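Local atomic coordinates of 33 kDa chaperonin (Thermotoga maritima, PDB entry 1VQ0), a protein that probably acts as a redox-regulated chaperone that keeps thermally unfolding and oxidatively damaged proteins from aggregating irreversibly. Residues I14-M19 against S91-R96; F26-M31 against D221-I226; T63-E68 against A184-D189; F137-P142 against A157-I162. All blocks are in the same frame, centred on the assembly; numbering follows the deposited sequence.

Overall arrangement
From the N terminus, the chain lays down 14-19, 26-31 and 63-68 before any of these contacts closes. Interaction 1 closes first, at 91-96, and crosses interactions 2 and 3. Interaction 4 follows in series and closes a short loop between 137-142 and 157-162. That loop lies within the one closed by interaction 3 at 184-189. Interaction 2 closes last, at 221-226, and encloses interactions 3 and 4. All four reach the same mixed sheet. Interaction 2 meets interactions 1 and 3 through strand 24-30. Interactions 1 and 3 touch through 63-68. Interaction 3 also touches interaction 4, through Ile-162. Interaction 4 lies at the edge strand 137-142, where the sheet continues into the second subunit.

Interaction 1 (I14-M19 against S91-R96)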
# COMPACT_ATOMS: atom_id res chain seq x y z
N ILE A 14 -19.69 -15.80 14.38
CA ILE A 14 -19.57 -15.81 12.92
C ILE A 14 -19.86 -17.21 12.38
O ILE A 14 -19.50 -18.23 13.01
CB ILE A 14 -18.15 -15.26 12.46
CG1 ILE A 14 -18.12 -15.01 10.96
CG2 ILE A 14 -17.03 -16.20 12.87
CD1 ILE A 14 -17.02 -14.07 10.47
N TYR A 15 -20.52 -17.24 11.22
CA TYR A 15 -20.80 -18.50 10.48
C TYR A 15 -20.15 -18.42 9.11
O TYR A 15 -20.22 -17.39 8.47
CB TYR A 15 -22.30 -18.72 10.27
CG TYR A 15 -23.16 -18.54 11.49
CD1 TYR A 15 -23.32 -17.27 12.07
CD2 TYR A 15 -23.82 -19.61 12.04
CE1 TYR A 15 -24.13 -17.09 13.20
CE2 TYR A 15 -24.66 -19.44 13.17
CZ TYR A 15 -24.79 -18.17 13.74
OH TYR A 15 -25.58 -17.98 14.85
N TYR A 16 -19.55 -19.51 8.64
CA TYR A 16 -18.84 -19.43 7.37
C TYR A 16 -18.70 -20.78 6.63
O TYR A 16 -18.80 -21.87 7.21
CB TYR A 16 -17.48 -18.72 7.54
CG TYR A 16 -16.56 -19.45 8.49
CD1 TYR A 16 -16.58 -19.19 9.86
CD2 TYR A 16 -15.67 -20.44 8.02
CE1 TYR A 16 -15.74 -19.87 10.74
CE2 TYR A 16 -14.81 -21.09 8.88
CZ TYR A 16 -14.86 -20.81 10.25
OH TYR A 16 -14.04 -21.49 11.10
N GLY A 17 -18.50 -20.67 5.32
CA GLY A 17 -18.48 -21.84 4.42
C GLY A 17 -18.29 -21.34 3.00
O GLY A 17 -17.93 -20.18 2.77
N THR A 18 -18.51 -22.26 2.07
CA THR A 18 -18.40 -22.03 0.64
C THR A 18 -19.61 -22.61 -0.06
O THR A 18 -20.28 -23.54 0.48
CB THR A 18 -17.17 -22.73 0.05
OG1 THR A 18 -17.29 -24.16 0.22
CG2 THR A 18 -15.84 -22.27 0.79
N MET A 19 -19.83 -22.11 -1.28
CA MET A 19 -20.87 -22.61 -2.16
C MET A 19 -20.33 -22.84 -3.56
O MET A 19 -19.30 -22.24 -3.96
CB MET A 19 -22.05 -21.64 -2.23
CG MET A 19 -22.97 -21.61 -1.01
SD MET A 19 -24.05 -23.03 -0.84
CE MET A 19 -23.18 -23.77 0.27
N SER A 91 -6.42 -14.18 13.24
CA SER A 91 -6.74 -15.56 12.93
C SER A 91 -7.44 -16.28 14.12
O SER A 91 -8.14 -17.26 13.90
CB SER A 91 -5.50 -16.31 12.47
OG SER A 91 -4.46 -16.14 13.40
N GLU A 92 -7.29 -15.75 15.34
CA GLU A 92 -7.95 -16.29 16.55
C GLU A 92 -9.35 -15.71 16.76
O GLU A 92 -9.91 -15.78 17.87
CB GLU A 92 -7.12 -16.06 17.83
CG GLU A 92 -5.61 -16.21 17.71
CD GLU A 92 -4.95 -14.89 17.29
OE1 GLU A 92 -5.12 -13.87 18.02
OE2 GLU A 92 -4.28 -14.88 16.22
N PHE A 93 -9.91 -15.10 15.72
CA PHE A 93 -11.28 -14.62 15.69
C PHE A 93 -11.52 -13.49 16.71
O PHE A 93 -12.64 -13.32 17.24
CB PHE A 93 -12.25 -15.79 15.89
CG PHE A 93 -12.23 -16.79 14.77
CD1 PHE A 93 -12.88 -16.52 13.58
CD2 PHE A 93 -11.53 -17.99 14.89
CE1 PHE A 93 -12.86 -17.42 12.55
CE2 PHE A 93 -11.51 -18.93 13.85
CZ PHE A 93 -12.19 -18.64 12.67
N THR A 94 -10.47 -12.71 17.02
CA THR A 94 -10.66 -11.54 17.85
C THR A 94 -10.56 -10.24 17.04
O THR A 94 -10.06 -10.22 15.92
CB THR A 94 -9.68 -11.49 19.06
OG1 THR A 94 -8.35 -11.18 18.62
CG2 THR A 94 -9.60 -12.84 19.77
N VAL A 95 -11.05 -9.16 17.63
CA VAL A 95 -10.97 -7.85 17.01
C VAL A 95 -10.59 -6.76 18.04
O VAL A 95 -10.75 -6.92 19.22
CB VAL A 95 -12.26 -7.40 16.29
CG1 VAL A 95 -12.60 -8.33 15.18
CG2 VAL A 95 -13.45 -7.29 17.24
N ARG A 96 -10.10 -5.66 17.51
CA ARG A 96 -9.96 -4.46 18.28
C ARG A 96 -9.90 -3.30 17.28
O ARG A 96 -9.72 -3.52 16.10
CB ARG A 96 -8.71 -4.50 19.16
CG ARG A 96 -7.39 -4.75 18.38
CD ARG A 96 -6.16 -4.67 19.29
NE ARG A 96 -4.94 -4.80 18.53
CZ ARG A 96 -3.72 -4.75 19.01
NH1 ARG A 96 -3.51 -4.49 20.30
NH2 ARG A 96 -2.69 -4.89 18.17
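Phe-93 sits in the turn of a beta hairpin, between strands 84-90 and 94-99, and reaches Tyr-16 and Ile-14 on strand 13-19. Strands 13-19 and 94-99 belong to the same large mixed sheet but are not neighbours in it. Strand 235-241 runs between them, so only side chains can make the contact. The CA atoms of Ile-14 and Phe-93 are 8.8 Å apart.

Phe-93 has a left-handed backbone conformation (phi 64°), as is common in tight turns. Its ring and that of Tyr-16 come from opposite directions and meet obliquely. Tyr-16 OH lies 3.7 Å from Phe-93 CZ, and Tyr-16 CE1 is 4.2 Å from Phe-93 CE1. The first torsion of Tyr-16 (chi1 62°) sets CG between the backbone N and the carbonyl carbon, and the ring leans toward the hairpin. Ile-14 adds one methyl group. Its CG2 stands 4.2 Å from Phe-93 CD1.

Around this spot, Phe-93 also packs on Thr-63 and on Ala-237 of the strand in between. Pro-64 touches Tyr-16.

No hydrogen bond joins the two segments. The contact is van der Waals packing of two aromatic side chains and a methyl group, with 98 Å² of surface buried, both sides summed. The phenol oxygen meets a ring carbon here, so Phe-93 gives it packing but no polar partner.

Interaction 2 (F26-M31 against D221-I226); sequences FSIVRM and DVLERI
Leu-223 and Val-222 of helix 219-227 pack on Phe-26 and Ile-28 of strand 24-30, a helix laid on one face of the large mixed sheet. The segment axes approach to 10.2 Å and run roughly antiparallel, at 146°. That spacing suits a single layer of interlocking apolar side chains.

The tight part is where Leu-223 meets the Phe-26 ring. The two side chains cross at about a right angle. Leu-223 CD1 comes to 3.5 Å from Phe-26 CE1, approaching the ring obliquely. Ile-28, two residues on and on the same face of the strand, comes next. Its CG2 is 4.1 Å from Leu-223 CD1. Its other branch starts opposite the backbone N (chi1 -175°) and runs on extended. This carries Ile-28 CD1 to 3.7 Å from Val-222 CG1. All four residues are buried.

The contact thins out away from these four residues. Ile-226 faces the strand, but its CD1 stays 6.0 Å from Ile-28 CD1. It packs instead on Phe-183 and Val-185 of strand 176-187. Asp-221 and Arg-225 lie on the exposed side of the helix and do not touch the strand. Ser-27 points to the other face of the sheet, where its OG bonds to Leu-61 O.

At the tight end, both methyls of Leu-223, CD1 and CD2, lie 3.8 Å from Phe-26 CD1.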
# COMPACT_ATOMS: atom_id res chain seq x y z
N PHE A 26 -18.48 -17.52 1.90
CA PHE A 26 -19.34 -16.59 2.62
C PHE A 26 -19.02 -16.61 4.11
O PHE A 26 -18.53 -17.64 4.64
CB PHE A 26 -20.84 -16.93 2.42
CG PHE A 26 -21.24 -18.26 2.99
CD1 PHE A 26 -21.50 -18.39 4.35
CD2 PHE A 26 -21.32 -19.38 2.18
CE1 PHE A 26 -21.80 -19.62 4.89
CE2 PHE A 26 -21.63 -20.61 2.70
CZ PHE A 26 -21.86 -20.72 4.07
N SER A 27 -19.44 -15.53 4.76
CA SER A 27 -19.17 -15.13 6.13
C SER A 27 -20.43 -14.39 6.54
O SER A 27 -20.89 -13.54 5.76
CB SER A 27 -18.04 -14.05 6.11
OG SER A 27 -17.29 -14.15 7.24
N ILE A 28 -20.97 -14.64 7.72
CA ILE A 28 -22.07 -13.83 8.28
C ILE A 28 -21.90 -13.77 9.81
O ILE A 28 -21.55 -14.75 10.46
CB ILE A 28 -23.47 -14.38 7.88
CG1 ILE A 28 -24.60 -13.48 8.35
CG2 ILE A 28 -23.69 -15.79 8.48
CD1 ILE A 28 -25.93 -13.69 7.59
N VAL A 29 -22.10 -12.60 10.36
CA VAL A 29 -21.65 -12.33 11.75
C VAL A 29 -22.74 -11.55 12.47
O VAL A 29 -23.38 -10.69 11.89
CB VAL A 29 -20.25 -11.64 11.82
CG1 VAL A 29 -20.30 -10.15 11.41
CG2 VAL A 29 -19.63 -11.80 13.21
N ARG A 30 -22.99 -11.95 13.70
CA ARG A 30 -23.78 -11.17 14.63
C ARG A 30 -22.88 -10.85 15.82
O ARG A 30 -22.43 -11.76 16.54
CB ARG A 30 -24.97 -11.98 15.14
CG ARG A 30 -26.06 -12.21 14.10
CD ARG A 30 -27.18 -11.23 14.14
NE ARG A 30 -28.35 -11.78 14.81
CZ ARG A 30 -29.28 -11.08 15.48
NH1 ARG A 30 -29.19 -9.76 15.62
NH2 ARG A 30 -30.28 -11.75 16.06
N MET A 31 -22.65 -9.58 16.04
CA MET A 31 -21.69 -9.20 17.02
C MET A 31 -21.97 -7.89 17.78
O MET A 31 -21.04 -7.12 18.07
CB MET A 31 -20.30 -9.18 16.36
CG MET A 31 -20.14 -8.26 15.11
SD MET A 31 -18.52 -8.40 14.37
CE MET A 31 -17.71 -7.24 15.36
N ASP A 221 -30.91 -18.44 7.29
CA ASP A 221 -32.02 -18.13 6.41
C ASP A 221 -31.61 -16.94 5.53
O ASP A 221 -31.84 -16.96 4.32
CB ASP A 221 -33.26 -17.80 7.23
CG ASP A 221 -33.69 -18.97 8.14
OD1 ASP A 221 -33.46 -20.14 7.78
OD2 ASP A 221 -34.25 -18.80 9.24
N VAL A 222 -30.95 -15.95 6.11
CA VAL A 222 -30.35 -14.89 5.28
C VAL A 222 -29.46 -15.47 4.15
O VAL A 222 -29.47 -15.00 3.03
CB VAL A 222 -29.50 -13.91 6.11
CG1 VAL A 222 -28.69 -12.94 5.20
CG2 VAL A 222 -30.35 -13.10 7.05
N LEU A 223 -28.65 -16.46 4.47
CA LEU A 223 -27.75 -17.05 3.47
C LEU A 223 -28.57 -17.84 2.39
O LEU A 223 -28.18 -17.88 1.20
CB LEU A 223 -26.73 -17.98 4.15
CG LEU A 223 -25.73 -17.45 5.18
CD1 LEU A 223 -24.97 -18.61 5.83
CD2 LEU A 223 -24.79 -16.49 4.56
N GLU A 224 -29.66 -18.48 2.83
CA GLU A 224 -30.55 -19.20 1.89
C GLU A 224 -31.11 -18.25 0.85
O GLU A 224 -31.10 -18.54 -0.34
CB GLU A 224 -31.70 -19.91 2.61
CG GLU A 224 -32.77 -20.35 1.62
CD GLU A 224 -33.86 -21.19 2.23
OE1 GLU A 224 -33.92 -21.28 3.48
OE2 GLU A 224 -34.62 -21.77 1.40
N ARG A 225 -31.57 -17.11 1.34
CA ARG A 225 -31.98 -16.00 0.48
C ARG A 225 -30.91 -15.53 -0.51
O ARG A 225 -31.23 -15.35 -1.68
CB ARG A 225 -32.43 -14.82 1.33
CG ARG A 225 -33.62 -15.11 2.22
CD ARG A 225 -34.63 -14.03 2.22
NE ARG A 225 -34.91 -13.55 3.56
CZ ARG A 225 -35.35 -12.32 3.82
NH1 ARG A 225 -35.55 -11.45 2.83
NH2 ARG A 225 -35.59 -11.96 5.08
N ILE A 226 -29.66 -15.33 -0.06
CA ILE A 226 -28.58 -15.02 -1.00
C ILE A 226 -28.35 -16.08 -2.13
O ILE A 226 -28.20 -15.72 -3.31
CB ILE A 226 -27.26 -14.78 -0.26
CG1 ILE A 226 -27.35 -13.47 0.56
CG2 ILE A 226 -26.11 -14.67 -1.25
CD1 ILE A 226 -26.31 -13.30 1.64

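Interaction 3 (T63-E68 against A184-D189); sequences TPWLAE and AVQIID
A 3-10 turn at 63-65, just after helix 46-62, stands over the last part of strand 176-187, with the CA atoms of Trp-65 and Gln-186 11.1 Å apart. Side chains bridge this gap, and no hydrogen bond crosses it. The contact is packing of that turn on the large mixed sheet, which carries helices on both faces.

Trp-65 does most of the work on its side. The six-membered part of its indole points at the strand. Gln-186 OE1 lies 3.1 Å from Trp-65 CZ3 and 3.4 Å from Trp-65 CE3. The oxygen approaches obliquely, and the ring and amide planes are 39° apart. Beside it, the methyl of Ala-184 meets the rim of the indole near its plane, with CB 4.4 Å from Trp-65 CH2. On one face of the indole, Pro-64 CB sits 3.7 Å above the plane, displaced toward the rim.

The Gln-186 chain is extended beyond CG, which brings its amide up to the ring. Both ends of this amide have partners elsewhere, and these limit its rotation. NE2 bonds to Ser-164 OG. OE1 accepts from Arg-25 NH2. Arg-25 also makes a cation-pi contact with Trp-65, so its charge probably polarises both the carbonyl and the indole.

Strand 24-30 pairs with strand 176-187, and its Ser-27 also touches the indole. Val-185 points to the other face of the sheet, onto Ile-200 and Ile-204 of helix 194-205. Thus the turn after helix 46-62 covers one face of the strand, and helix 194-205 covers the other.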
# COMPACT_ATOMS: atom_id res chain seq x y z
N THR A 63 -12.14 -12.78 9.06
CA THR A 63 -11.36 -13.71 9.96
C THR A 63 -11.21 -15.16 9.52
O THR A 63 -10.15 -15.73 9.74
CB THR A 63 -11.83 -13.73 11.42
OG1 THR A 63 -13.24 -13.88 11.49
CG2 THR A 63 -11.52 -12.36 12.12
N PRO A 64 -12.26 -15.79 8.97
CA PRO A 64 -12.16 -17.24 8.61
C PRO A 64 -11.13 -17.51 7.55
O PRO A 64 -10.76 -18.64 7.34
CB PRO A 64 -13.53 -17.56 8.02
CG PRO A 64 -14.39 -16.47 8.53
CD PRO A 64 -13.59 -15.25 8.66
N TRP A 65 -10.67 -16.44 6.90
CA TRP A 65 -9.86 -16.55 5.68
C TRP A 65 -8.47 -16.02 5.88
O TRP A 65 -7.67 -16.04 4.97
CB TRP A 65 -10.56 -15.86 4.51
CG TRP A 65 -11.96 -16.34 4.35
CD1 TRP A 65 -12.41 -17.66 4.38
CD2 TRP A 65 -13.13 -15.54 4.18
NE1 TRP A 65 -13.77 -17.70 4.25
CE2 TRP A 65 -14.24 -16.42 4.12
CE3 TRP A 65 -13.36 -14.18 4.07
CZ2 TRP A 65 -15.55 -15.96 3.97
CZ3 TRP A 65 -14.68 -13.71 3.89
CH2 TRP A 65 -15.74 -14.60 3.83
N LEU A 66 -8.14 -15.61 7.10
CA LEU A 66 -6.75 -15.17 7.39
C LEU A 66 -5.74 -16.34 7.44
O LEU A 66 -6.12 -17.48 7.68
CB LEU A 66 -6.73 -14.35 8.68
CG LEU A 66 -7.76 -13.24 8.71
CD1 LEU A 66 -7.70 -12.45 10.05
CD2 LEU A 66 -7.54 -12.31 7.50
N ALA A 67 -4.46 -16.05 7.18
CA ALA A 67 -3.42 -17.03 7.39
C ALA A 67 -3.24 -17.30 8.90
O ALA A 67 -3.83 -16.66 9.72
CB ALA A 67 -2.13 -16.57 6.76
N GLU A 68 -2.42 -18.29 9.26
CA GLU A 68 -2.21 -18.65 10.68
C GLU A 68 -1.42 -17.52 11.36
O GLU A 68 -0.41 -17.10 10.87
CB GLU A 68 -1.39 -19.95 10.75
CG GLU A 68 -1.19 -20.50 12.18
CD GLU A 68 -0.09 -21.58 12.31
OE1 GLU A 68 0.70 -21.84 11.33
OE2 GLU A 68 -0.00 -22.18 13.42
N ALA A 184 -20.53 -11.13 4.14
CA ALA A 184 -19.61 -11.03 3.01
C ALA A 184 -19.79 -12.23 2.09
O ALA A 184 -19.82 -13.38 2.55
CB ALA A 184 -18.12 -10.91 3.48
N VAL A 185 -19.95 -11.96 0.79
CA VAL A 185 -19.95 -13.01 -0.24
C VAL A 185 -18.86 -12.64 -1.27
O VAL A 185 -18.83 -11.50 -1.75
CB VAL A 185 -21.36 -13.21 -0.91
CG1 VAL A 185 -21.38 -14.37 -1.89
CG2 VAL A 185 -22.43 -13.49 0.14
N GLN A 186 -17.98 -13.62 -1.57
CA GLN A 186 -16.77 -13.44 -2.37
C GLN A 186 -16.55 -14.55 -3.35
O GLN A 186 -16.68 -15.75 -3.03
CB GLN A 186 -15.55 -13.31 -1.46
CG GLN A 186 -15.68 -12.15 -0.46
CD GLN A 186 -14.38 -11.74 0.31
OE1 GLN A 186 -13.91 -12.47 1.18
NE2 GLN A 186 -13.87 -10.53 0.02
N ILE A 187 -16.22 -14.16 -4.57
CA ILE A 187 -15.96 -15.11 -5.64
C ILE A 187 -14.48 -15.39 -5.68
O ILE A 187 -13.69 -14.56 -6.12
CB ILE A 187 -16.49 -14.62 -6.98
CG1 ILE A 187 -18.03 -14.54 -6.90
CG2 ILE A 187 -16.10 -15.58 -8.03
CD1 ILE A 187 -18.75 -13.85 -8.11
N ILE A 188 -14.10 -16.56 -5.19
CA ILE A 188 -12.68 -16.89 -5.11
C ILE A 188 -12.23 -17.67 -6.34
O ILE A 188 -11.05 -17.89 -6.52
CB ILE A 188 -12.32 -17.63 -3.79
CG1 ILE A 188 -13.26 -18.83 -3.58
CG2 ILE A 188 -12.33 -16.61 -2.62
CD1 ILE A 188 -12.77 -19.87 -2.54
N ASP A 189 -13.18 -18.06 -7.19
CA ASP A 189 -12.86 -18.73 -8.46
C ASP A 189 -13.77 -18.17 -9.56
O ASP A 189 -14.92 -18.63 -9.79
CB ASP A 189 -13.04 -20.24 -8.30
CG ASP A 189 -12.69 -21.02 -9.54
OD1 ASP A 189 -12.49 -20.50 -10.67
OD2 ASP A 189 -12.56 -22.24 -9.44

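Interaction 4 (F137-P142 against A157-I162). With EDO (1,2-ethanediol), chain F.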
# COMPACT_ATOMS: atom_id res chain seq x y z
N PHE A 137 2.30 -6.76 4.39
CA PHE A 137 1.72 -6.33 3.13
C PHE A 137 0.76 -5.19 3.40
O PHE A 137 0.00 -5.21 4.39
CB PHE A 137 1.01 -7.48 2.41
CG PHE A 137 1.91 -8.63 2.12
CD1 PHE A 137 2.77 -8.59 1.07
CD2 PHE A 137 1.95 -9.73 2.96
CE1 PHE A 137 3.66 -9.64 0.80
CE2 PHE A 137 2.84 -10.80 2.70
CZ PHE A 137 3.69 -10.74 1.62
N VAL A 138 0.85 -4.17 2.58
CA VAL A 138 -0.08 -3.03 2.70
C VAL A 138 -0.61 -2.67 1.31
O VAL A 138 0.15 -2.55 0.34
CB VAL A 138 0.54 -1.73 3.26
CG1 VAL A 138 -0.57 -0.68 3.52
CG2 VAL A 138 1.41 -1.94 4.48
N SER A 139 -1.91 -2.44 1.24
CA SER A 139 -2.54 -2.09 0.00
C SER A 139 -3.49 -0.95 0.27
O SER A 139 -4.25 -1.02 1.20
CB SER A 139 -3.16 -3.36 -0.62
OG SER A 139 -3.98 -3.04 -1.75
N GLN A 140 -3.40 0.12 -0.53
CA GLN A 140 -4.19 1.34 -0.42
C GLN A 140 -4.98 1.65 -1.68
O GLN A 140 -4.49 1.61 -2.78
CB GLN A 140 -3.32 2.54 -0.05
CG GLN A 140 -4.12 3.82 0.16
CD GLN A 140 -3.25 5.05 0.39
OE1 GLN A 140 -2.45 5.04 1.31
NE2 GLN A 140 -3.38 6.09 -0.48
N VAL A 141 -6.27 1.93 -1.49
CA VAL A 141 -7.17 2.27 -2.59
C VAL A 141 -7.96 3.54 -2.21
O VAL A 141 -8.18 3.77 -1.04
CB VAL A 141 -8.10 1.07 -2.96
CG1 VAL A 141 -7.32 -0.13 -3.43
CG2 VAL A 141 -9.07 0.72 -1.84
N PRO A 142 -8.41 4.30 -3.19
CA PRO A 142 -9.26 5.41 -2.91
C PRO A 142 -10.62 4.93 -2.44
O PRO A 142 -11.01 3.82 -2.78
CB PRO A 142 -9.33 6.20 -4.22
CG PRO A 142 -8.84 5.23 -5.30
CD PRO A 142 -8.20 4.10 -4.61
N ALA A 157 -12.12 -6.53 -4.78
CA ALA A 157 -12.16 -6.63 -6.24
C ALA A 157 -10.83 -6.18 -6.91
O ALA A 157 -10.28 -6.87 -7.77
CB ALA A 157 -13.40 -5.86 -6.84
N VAL A 158 -10.27 -5.08 -6.46
CA VAL A 158 -9.14 -4.50 -7.16
C VAL A 158 -7.80 -5.02 -6.63
O VAL A 158 -7.00 -5.39 -7.45
CB VAL A 158 -9.14 -2.96 -7.13
CG1 VAL A 158 -7.79 -2.42 -7.63
CG2 VAL A 158 -10.24 -2.42 -8.04
N SER A 159 -7.52 -5.00 -5.31
CA SER A 159 -6.23 -5.48 -4.84
C SER A 159 -6.11 -6.99 -4.77
O SER A 159 -5.04 -7.54 -4.96
CB SER A 159 -5.84 -4.93 -3.48
OG SER A 159 -6.26 -3.59 -3.33
N GLU A 160 -7.17 -7.68 -4.41
CA GLU A 160 -7.05 -9.13 -4.23
C GLU A 160 -7.67 -9.92 -5.36
O GLU A 160 -7.61 -11.15 -5.36
CB GLU A 160 -7.70 -9.54 -2.91
CG GLU A 160 -7.04 -8.96 -1.68
CD GLU A 160 -7.20 -9.81 -0.45
OE1 GLU A 160 -7.59 -10.99 -0.59
OE2 GLU A 160 -6.93 -9.28 0.66
N GLN A 161 -8.29 -9.21 -6.29
CA GLN A 161 -8.97 -9.81 -7.42
C GLN A 161 -10.03 -10.81 -7.01
O GLN A 161 -10.20 -11.84 -7.63
CB GLN A 161 -7.97 -10.40 -8.39
CG GLN A 161 -7.15 -9.33 -9.15
CD GLN A 161 -6.09 -9.97 -10.07
OE1 GLN A 161 -6.47 -10.72 -10.99
NE2 GLN A 161 -4.79 -9.71 -9.79
N ILE A 162 -10.75 -10.45 -5.95
CA ILE A 162 -11.81 -11.27 -5.38
C ILE A 162 -13.06 -10.41 -5.44
O ILE A 162 -13.29 -9.51 -4.55
CB ILE A 162 -11.48 -11.68 -3.92
CG1 ILE A 162 -10.28 -12.58 -3.90
CG2 ILE A 162 -12.67 -12.38 -3.32
CD1 ILE A 162 -9.66 -12.83 -2.53
C1 EDO F . -7.83 -11.17 3.56
O1 EDO F . -7.51 -10.04 2.76
C2 EDO F . -7.79 -12.54 2.89
O2 EDO F . -8.58 -12.66 1.69
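Ser-159 OG is gripped by Ser-139 OG at 2.8 Å, and also forms a weak hydrogen bond to Tyr-155 O one helical turn back. The serine pair joins helix 149-160 to strand 137-142, and either hydroxyl could be the donor. Ser-139 holds its OG opposite the backbone N (chi1 171°), turned to the helix. Val-141, two residues along the same face of the strand, packs against the same hydroxyl: its CG1 lies 3.6 Å from Ser-159 OG.

Glu-160 faces a bound 1,2-ethanediol, probably from the crystallisation liquor. The diol O2 donates to Glu-160 OE1 at 3.0 Å. The approach of its O1 to the other carboxylate oxygen is too short to trust. Trp-72 and Arg-25 also bond the diol, and Tyr-155 OH bonds Glu-160 OE2.

Val-138, Ser-139 and Gln-140 pair antiparallel with a strand of the second subunit, so the sheet runs on across the dimer interface. The last turn of the helix thus meets an interface strand through one hydroxyl pair and a valine methyl. A hydroxyl can both give and accept, so Ser-159 OG can serve a backbone carbonyl and Ser-139 together.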